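Local structure of Alr3699 protein (Nostoc sp., 4XSO) at residues A[106-111]-A[145-150]; A[124-129]-A[163-168]. The protein belongs to the glycosyltransferases of the GT-B clan, two-domain proteins built from a pair of Rossmann-like halves. All blocks are in the same frame, centred on the assembly; numbering follows the deposited sequence.

In the fold
Both contacts lie in the N-terminal Rossmann-like half and show how one face of a parallel sheet is filled. Interaction 1 joins helices 105-118 and 137-150 and is wholly buried, the second subunit closing over part of it; interaction 2 sets strand 122-126 and the loop after it against helix 159-167, and is buried at Leu-126 and Phe-165 but partly exposed at Ile-129 and Ala-164. Their centres are about 12 Å apart and they meet directly: Ala-147 of interaction 1 touches both Tyr-124 and Phe-165 of interaction 2. Both are apolar, the first purely aliphatic, the second adding an aromatic side chain.

Interaction 1: residues A[106-111]-A[145-150]; sequences KALVVG and NLANRF
Leu-108 and Val-109 face Leu-146 and Ala-147 where the axes of two helical segments, 106-111 and 145-150, approach to 9.7 Å, their N-to-C directions 46° apart. Leu-146 carries much of the contact. Its CB is directed at the other helix, and CG lies anti to the carbonyl carbon (chi1 -70°), which with an extended second torsion carries the branch CD1 across to Val-109. There CD1 of Leu-146 rests on the backbone, 3.9 Å from Val-109 CA. It also touches both arms of the valine: CG2 of Val-109 is 4.0 Å from CD1 of Leu-146, and CG1 lies about as close. The two side chains run at a slant to one another, one methyl lodged at the root of the valine. Leu-108 works differently. Its CB does not aim at helix 137-150, but the end of the side chain swings closer, and one branch does the touching: CD2 of Leu-108 lies 4.1 Å from CB of Ala-147. Beside that small methyl the same branch comes down to the helix backbone, 4.2 Å from CD2 of Leu-108 to N of Ala-147. The touching residues are all buried, and the join is made by aliphatic groups alone. In the sheet-and-helix layering of this Rossmann-like domain, Leu-108 also packs on Leu-122 of strand 122-126, while helix 159-167 flanks helix 137-150, with Asn-148 on Phe-165. The dimer partner completes the surroundings: Leu-80 and Phe-116 of the second subunit pack on Val-109 and Leu-146, respectively, bringing these neighbouring helices to the subunit interface.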
ATOM      1  N   LYS A 106      -7.204  -2.336  10.141  1.00 35.65           N
ATOM      2  CA  LYS A 106      -6.877  -1.479   9.019  1.00 38.56           C
ATOM      3  C   LYS A 106      -5.670  -0.578   9.279  1.00 36.20           C
ATOM      4  O   LYS A 106      -4.955  -0.165   8.331  1.00 34.00           O
ATOM      5  CB  LYS A 106      -8.056  -0.578   8.710  1.00 43.31           C
ATOM      6  CG  LYS A 106      -9.412  -1.307   8.510  1.00 51.77           C
ATOM      7  CD  LYS A 106     -10.295  -0.472   7.582  1.00 49.37           C
ATOM      8  CE  LYS A 106     -11.752  -0.455   7.973  1.00 57.66           C
ATOM      9  NZ  LYS A 106     -12.454  -1.654   7.466  1.00 61.52           N
ATOM     10  N   ALA A 107      -5.430  -0.232  10.535  1.00 35.65           N
ATOM     11  CA  ALA A 107      -4.251   0.640  10.825  1.00 34.23           C
ATOM     12  C   ALA A 107      -3.023  -0.210  10.633  1.00 30.51           C
ATOM     13  O   ALA A 107      -1.949   0.272  10.202  1.00 32.26           O
ATOM     14  CB  ALA A 107      -4.301   1.228  12.229  1.00 34.52           C
ATOM     15  N   LEU A 108      -3.164  -1.512  10.901  1.00 34.65           N
ATOM     16  CA  LEU A 108      -2.050  -2.462  10.746  1.00 31.80           C
ATOM     17  C   LEU A 108      -1.704  -2.647   9.228  1.00 32.71           C
ATOM     18  O   LEU A 108      -0.551  -2.631   8.804  1.00 36.66           O
ATOM     19  CB  LEU A 108      -2.329  -3.830  11.461  1.00 34.49           C
ATOM     20  CG  LEU A 108      -1.267  -4.785  10.909  1.00 40.91           C
ATOM     21  CD1 LEU A 108       0.027  -4.602  11.685  1.00 37.95           C
ATOM     22  CD2 LEU A 108      -1.785  -6.176  10.831  1.00 47.32           C
ATOM     23  N   VAL A 109      -2.713  -2.682   8.397  1.00 36.80           N
ATOM     24  CA  VAL A 109      -2.461  -2.777   6.956  1.00 38.07           C
ATOM     25  C   VAL A 109      -1.720  -1.562   6.415  1.00 35.88           C
ATOM     26  O   VAL A 109      -0.623  -1.639   5.838  1.00 34.63           O
ATOM     27  CB  VAL A 109      -3.798  -3.063   6.242  1.00 38.37           C
ATOM     28  CG1 VAL A 109      -3.615  -3.028   4.756  1.00 39.28           C
ATOM     29  CG2 VAL A 109      -4.305  -4.430   6.701  1.00 39.22           C
ATOM     30  N   VAL A 110      -2.289  -0.402   6.672  1.00 38.65           N
ATOM     31  CA  VAL A 110      -1.670   0.828   6.255  1.00 37.89           C
ATOM     32  C   VAL A 110      -0.363   1.049   6.980  1.00 35.44           C
ATOM     33  O   VAL A 110       0.619   1.492   6.403  1.00 39.91           O
ATOM     34  CB  VAL A 110      -2.639   2.025   6.507  1.00 37.53           C
ATOM     35  CG1 VAL A 110      -1.939   3.361   6.305  1.00 39.67           C
ATOM     36  CG2 VAL A 110      -3.891   1.900   5.666  1.00 42.51           C
ATOM     37  N   GLY A 111      -0.333   0.775   8.270  1.00 33.68           N
ATOM     38  CA  GLY A 111       0.902   0.997   9.025  1.00 30.28           C
ATOM     39  C   GLY A 111       2.046   0.102   8.553  1.00 29.51           C
ATOM     40  O   GLY A 111       3.204   0.481   8.599  1.00 28.08           O
ATOM     41  N   ASN A 145      -0.488 -11.975   7.951  1.00 34.62           N
ATOM     42  CA  ASN A 145       0.691 -11.974   7.106  1.00 38.64           C
ATOM     43  C   ASN A 145       1.507 -10.666   7.261  1.00 34.71           C
ATOM     44  O   ASN A 145       2.720 -10.681   7.354  1.00 31.02           O
ATOM     45  CB  ASN A 145       0.270 -12.130   5.697  1.00 38.70           C
ATOM     46  CG  ASN A 145       1.434 -11.951   4.728  1.00 53.19           C
ATOM     47  OD1 ASN A 145       1.310 -11.255   3.704  1.00 52.62           O
ATOM     48  ND2 ASN A 145       2.570 -12.591   5.041  1.00 58.09           N
ATOM     49  N   LEU A 146       0.830  -9.543   7.250  1.00 29.80           N
ATOM     50  CA  LEU A 146       1.522  -8.284   7.371  1.00 33.11           C
ATOM     51  C   LEU A 146       2.187  -8.192   8.761  1.00 32.72           C
ATOM     52  O   LEU A 146       3.319  -7.751   8.913  1.00 31.51           O
ATOM     53  CB  LEU A 146       0.558  -7.126   7.150  1.00 33.98           C
ATOM     54  CG  LEU A 146       0.115  -7.049   5.647  1.00 37.27           C
ATOM     55  CD1 LEU A 146      -0.797  -5.875   5.387  1.00 36.26           C
ATOM     56  CD2 LEU A 146       1.339  -6.854   4.791  1.00 41.11           C
ATOM     57  N   ALA A 147       1.468  -8.611   9.770  1.00 32.24           N
ATOM     58  CA  ALA A 147       2.039  -8.561  11.140  1.00 32.38           C
ATOM     59  C   ALA A 147       3.296  -9.402  11.198  1.00 27.52           C
ATOM     60  O   ALA A 147       4.390  -8.939  11.641  1.00 32.30           O
ATOM     61  CB  ALA A 147       0.938  -8.998  12.137  1.00 30.76           C
ATOM     62  N   ASN A 148       3.201 -10.633  10.671  1.00 32.06           N
ATOM     63  CA  ASN A 148       4.294 -11.557  10.725  1.00 31.52           C
ATOM     64  C   ASN A 148       5.494 -11.029   9.991  1.00 31.79           C
ATOM     65  O   ASN A 148       6.638 -11.217  10.403  1.00 29.81           O
ATOM     66  CB  ASN A 148       3.923 -12.945  10.102  1.00 31.76           C
ATOM     67  CG  ASN A 148       2.960 -13.707  10.960  1.00 34.97           C
ATOM     68  OD1 ASN A 148       2.731 -13.323  12.101  1.00 35.52           O
ATOM     69  ND2 ASN A 148       2.411 -14.807  10.440  1.00 31.42           N
ATOM     70  N   ARG A 149       5.259 -10.356   8.900  1.00 29.95           N
ATOM     71  CA  ARG A 149       6.411  -9.901   8.118  1.00 35.94           C
ATOM     72  C   ARG A 149       6.971  -8.525   8.565  1.00 35.09           C
ATOM     73  O   ARG A 149       8.185  -8.260   8.405  1.00 28.53           O
ATOM     74  CB  ARG A 149       6.080  -9.832   6.636  1.00 42.48           C
ATOM     75  CG  ARG A 149       7.291  -9.432   5.775  1.00 50.33           C
ATOM     76  CD  ARG A 149       7.154  -9.729   4.264  1.00 63.31           C
ATOM     77  NE  ARG A 149       8.476  -9.692   3.584  1.00 70.94           N
ATOM     78  CZ  ARG A 149       8.671  -9.775   2.259  1.00 77.65           C
ATOM     79  NH1 ARG A 149       7.644  -9.930   1.413  1.00 76.96           N
ATOM     80  NH2 ARG A 149       9.917  -9.729   1.774  1.00 77.35           N
ATOM     81  N   PHE A 150       6.104  -7.634   8.993  1.00 28.77           N
ATOM     82  CA  PHE A 150       6.582  -6.235   9.197  1.00 29.83           C
ATOM     83  C   PHE A 150       6.603  -5.773  10.611  1.00 28.66           C
ATOM     84  O   PHE A 150       7.222  -4.740  10.929  1.00 29.24           O
ATOM     85  CB  PHE A 150       5.704  -5.278   8.420  1.00 33.81           C
ATOM     86  CG  PHE A 150       5.783  -5.494   6.947  1.00 34.91           C
ATOM     87  CD1 PHE A 150       6.902  -5.072   6.265  1.00 41.93           C
ATOM     88  CD2 PHE A 150       4.838  -6.272   6.296  1.00 38.73           C
ATOM     89  CE1 PHE A 150       7.033  -5.345   4.905  1.00 52.48           C
ATOM     90  CE2 PHE A 150       4.967  -6.566   4.948  1.00 41.62           C
ATOM     91  CZ  PHE A 150       6.059  -6.082   4.245  1.00 43.97           C
TER

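Interaction 2: residues A[124-129]-A[163-168]; sequences YHLHDI and TAFIQA
Ala-164 is the first residue of 163-168 to meet the other segment, at Ile-129. Its CB points toward the loop after strand 122-126 and touches one branch of the isoleucine, Ile-129 CG2, at 3.7 Å. A chi1 of -68° sets that branch anti to the backbone N of Ile-129, on the side where Ala-164 lies. Next along the helix comes Phe-165, whose CB is met by a single leucine methyl: CD2 of Leu-126 is 3.5 Å from CB of Phe-165. The same methyl is 4.0 Å from Phe-165 CG and approaches the ring obliquely. With chi1 at 169°, the phenyl group extends onward toward helix 137-150. The backbone of Leu-126 is held within the sheet by hydrogen bonds to Ile-155 and Asn-157, beside it at strand 153-156. The contact thus bridges the C-terminal end of one parallel strand, its following loop and a helix packed on the sheet. Its chemistry is mainly aliphatic, methyl against methyl and methyl against methylene, with the ring touched only at Phe-165 CG. Neither charge nor directional bonds link the two segments, so van der Waals fit and burial of apolar surface probably account for most of the direct attraction between them.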
ATOM      1  N   TYR A 124       2.115  -3.579  16.456  1.00 27.70           N
ATOM      2  CA  TYR A 124       0.728  -3.824  16.342  1.00 24.96           C
ATOM      3  C   TYR A 124       0.183  -4.186  17.750  1.00 28.29           C
ATOM      4  O   TYR A 124       0.641  -5.125  18.350  1.00 28.89           O
ATOM      5  CB  TYR A 124       0.527  -5.032  15.427  1.00 30.05           C
ATOM      6  CG  TYR A 124      -0.896  -5.523  15.185  1.00 28.19           C
ATOM      7  CD1 TYR A 124      -1.962  -4.693  15.244  1.00 31.78           C
ATOM      8  CD2 TYR A 124      -1.124  -6.867  14.810  1.00 34.60           C
ATOM      9  CE1 TYR A 124      -3.240  -5.148  14.976  1.00 29.62           C
ATOM     10  CE2 TYR A 124      -2.391  -7.345  14.543  1.00 29.09           C
ATOM     11  CZ  TYR A 124      -3.441  -6.465  14.619  1.00 35.21           C
ATOM     12  OH  TYR A 124      -4.718  -6.870  14.312  1.00 39.20           O
ATOM     13  N   HIS A 125      -0.775  -3.424  18.236  1.00 28.79           N
ATOM     14  CA  HIS A 125      -1.504  -3.753  19.466  1.00 28.88           C
ATOM     15  C   HIS A 125      -2.814  -4.323  19.119  1.00 32.55           C
ATOM     16  O   HIS A 125      -3.630  -3.638  18.516  1.00 28.54           O
ATOM     17  CB  HIS A 125      -1.725  -2.493  20.261  1.00 33.53           C
ATOM     18  CG  HIS A 125      -2.106  -2.759  21.660  1.00 32.74           C
ATOM     19  ND1 HIS A 125      -1.661  -1.975  22.685  1.00 34.23           N
ATOM     20  CD2 HIS A 125      -2.871  -3.731  22.217  1.00 38.91           C
ATOM     21  CE1 HIS A 125      -2.158  -2.426  23.822  1.00 41.39           C
ATOM     22  NE2 HIS A 125      -2.901  -3.484  23.567  1.00 36.56           N
ATOM     23  N   LEU A 126      -2.944  -5.614  19.405  1.00 32.20           N
ATOM     24  CA  LEU A 126      -4.028  -6.437  18.973  1.00 32.47           C
ATOM     25  C   LEU A 126      -5.057  -6.385  20.096  1.00 32.64           C
ATOM     26  O   LEU A 126      -4.816  -6.885  21.227  1.00 35.95           O
ATOM     27  CB  LEU A 126      -3.479  -7.850  18.807  1.00 33.36           C
ATOM     28  CG  LEU A 126      -4.458  -8.975  18.420  1.00 34.62           C
ATOM     29  CD1 LEU A 126      -5.121  -8.743  17.070  1.00 35.25           C
ATOM     30  CD2 LEU A 126      -3.752 -10.313  18.397  1.00 31.84           C
ATOM     31  N   HIS A 127      -6.194  -5.774  19.820  1.00 32.16           N
ATOM     32  CA  HIS A 127      -7.254  -5.693  20.776  1.00 35.03           C
ATOM     33  C   HIS A 127      -8.415  -6.648  20.429  1.00 40.10           C
ATOM     34  O   HIS A 127      -9.391  -6.700  21.191  1.00 38.79           O
ATOM     35  CB  HIS A 127      -7.829  -4.285  20.862  1.00 34.29           C
ATOM     36  CG  HIS A 127      -6.857  -3.245  21.313  1.00 30.86           C
ATOM     37  ND1 HIS A 127      -6.588  -3.022  22.635  1.00 33.10           N
ATOM     38  CD2 HIS A 127      -6.116  -2.347  20.625  1.00 32.40           C
ATOM     39  CE1 HIS A 127      -5.709  -2.049  22.763  1.00 31.81           C
ATOM     40  NE2 HIS A 127      -5.424  -1.600  21.558  1.00 33.79           N
ATOM     41  N   ASP A 128      -8.313  -7.387  19.316  1.00 37.11           N
ATOM     42  CA  ASP A 128      -9.421  -8.265  18.858  1.00 40.98           C
ATOM     43  C   ASP A 128      -9.047  -9.732  19.039  1.00 40.11           C
ATOM     44  O   ASP A 128      -7.867 -10.088  19.094  1.00 38.06           O
ATOM     45  CB  ASP A 128      -9.716  -8.090  17.368  1.00 46.29           C
ATOM     46  CG  ASP A 128      -9.999  -6.628  16.959  1.00 49.92           C
ATOM     47  OD1 ASP A 128     -10.887  -6.026  17.562  1.00 49.22           O
ATOM     48  OD2 ASP A 128      -9.364  -6.128  16.001  1.00 50.49           O
ATOM     49  N   ILE A 129     -10.071 -10.558  19.138  1.00 36.46           N
ATOM     50  CA  ILE A 129      -9.938 -12.004  18.962  1.00 38.72           C
ATOM     51  C   ILE A 129     -10.138 -12.194  17.460  1.00 36.04           C
ATOM     52  O   ILE A 129     -11.205 -11.868  16.950  1.00 37.31           O
ATOM     53  CB  ILE A 129     -10.983 -12.756  19.785  1.00 41.23           C
ATOM     54  CG1 ILE A 129     -10.677 -12.569  21.274  1.00 43.68           C
ATOM     55  CG2 ILE A 129     -11.047 -14.263  19.416  1.00 40.30           C
ATOM     56  CD1 ILE A 129     -11.652 -13.330  22.154  1.00 46.16           C
ATOM     57  N   THR A 163      -3.789 -16.119  21.721  1.00 27.84           N
ATOM     58  CA  THR A 163      -4.003 -17.502  21.202  1.00 33.75           C
ATOM     59  C   THR A 163      -4.728 -17.461  19.865  1.00 29.24           C
ATOM     60  O   THR A 163      -4.381 -18.199  18.955  1.00 34.45           O
ATOM     61  CB  THR A 163      -4.839 -18.327  22.224  1.00 33.59           C
ATOM     62  OG1 THR A 163      -5.922 -17.498  22.663  1.00 56.90           O
ATOM     63  CG2 THR A 163      -4.041 -18.601  23.377  1.00 33.53           C
ATOM     64  N   ALA A 164      -5.744 -16.620  19.736  1.00 33.95           N
ATOM     65  CA  ALA A 164      -6.450 -16.513  18.421  1.00 32.33           C
ATOM     66  C   ALA A 164      -5.529 -16.021  17.264  1.00 37.28           C
ATOM     67  O   ALA A 164      -5.659 -16.495  16.127  1.00 31.33           O
ATOM     68  CB  ALA A 164      -7.680 -15.637  18.524  1.00 33.68           C
ATOM     69  N   PHE A 165      -4.574 -15.108  17.556  1.00 27.90           N
ATOM     70  CA  PHE A 165      -3.648 -14.628  16.561  1.00 29.68           C
ATOM     71  C   PHE A 165      -2.734 -15.710  16.084  1.00 29.60           C
ATOM     72  O   PHE A 165      -2.443 -15.836  14.889  1.00 34.94           O
ATOM     73  CB  PHE A 165      -2.799 -13.503  17.192  1.00 28.29           C
ATOM     74  CG  PHE A 165      -1.632 -13.093  16.361  1.00 31.13           C
ATOM     75  CD1 PHE A 165      -1.814 -12.277  15.216  1.00 35.92           C
ATOM     76  CD2 PHE A 165      -0.336 -13.425  16.737  1.00 27.73           C
ATOM     77  CE1 PHE A 165      -0.691 -11.822  14.512  1.00 32.14           C
ATOM     78  CE2 PHE A 165       0.776 -12.978  16.016  1.00 29.62           C
ATOM     79  CZ  PHE A 165       0.606 -12.196  14.911  1.00 30.31           C
ATOM     80  N   ILE A 166      -2.263 -16.509  17.038  1.00 31.43           N
ATOM     81  CA  ILE A 166      -1.440 -17.651  16.736  1.00 31.53           C
ATOM     82  C   ILE A 166      -2.194 -18.731  15.905  1.00 36.44           C
ATOM     83  O   ILE A 166      -1.628 -19.291  14.976  1.00 34.35           O
ATOM     84  CB  ILE A 166      -0.935 -18.263  18.045  1.00 33.72           C
ATOM     85  CG1 ILE A 166       0.123 -17.357  18.674  1.00 33.50           C
ATOM     86  CG2 ILE A 166      -0.413 -19.699  17.828  1.00 33.79           C
ATOM     87  CD1 ILE A 166       0.578 -17.882  20.075  1.00 36.06           C
ATOM     88  N   GLN A 167      -3.432 -19.038  16.270  1.00 34.60           N
ATOM     89  CA  GLN A 167      -4.219 -20.085  15.587  1.00 35.36           C
ATOM     90  C   GLN A 167      -4.563 -19.705  14.169  1.00 38.78           C
ATOM     91  O   GLN A 167      -4.826 -20.547  13.356  1.00 41.83           O
ATOM     92  CB  GLN A 167      -5.535 -20.311  16.350  1.00 38.71           C
ATOM     93  CG  GLN A 167      -5.310 -21.091  17.638  1.00 42.05           C
ATOM     94  CD  GLN A 167      -6.489 -21.112  18.593  1.00 48.25           C
ATOM     95  OE1 GLN A 167      -7.395 -20.272  18.562  1.00 53.69           O
ATOM     96  NE2 GLN A 167      -6.446 -22.064  19.501  1.00 56.79           N
ATOM     97  N   ALA A 168      -4.606 -18.402  13.899  1.00 40.35           N
ATOM     98  CA  ALA A 168      -4.814 -17.848  12.592  1.00 35.66           C
ATOM     99  C   ALA A 168      -3.533 -17.786  11.780  1.00 37.14           C
ATOM    100  O   ALA A 168      -3.572 -17.330  10.682  1.00 34.05           O
ATOM    101  CB  ALA A 168      -5.379 -16.451  12.703  1.00 38.80           C
TER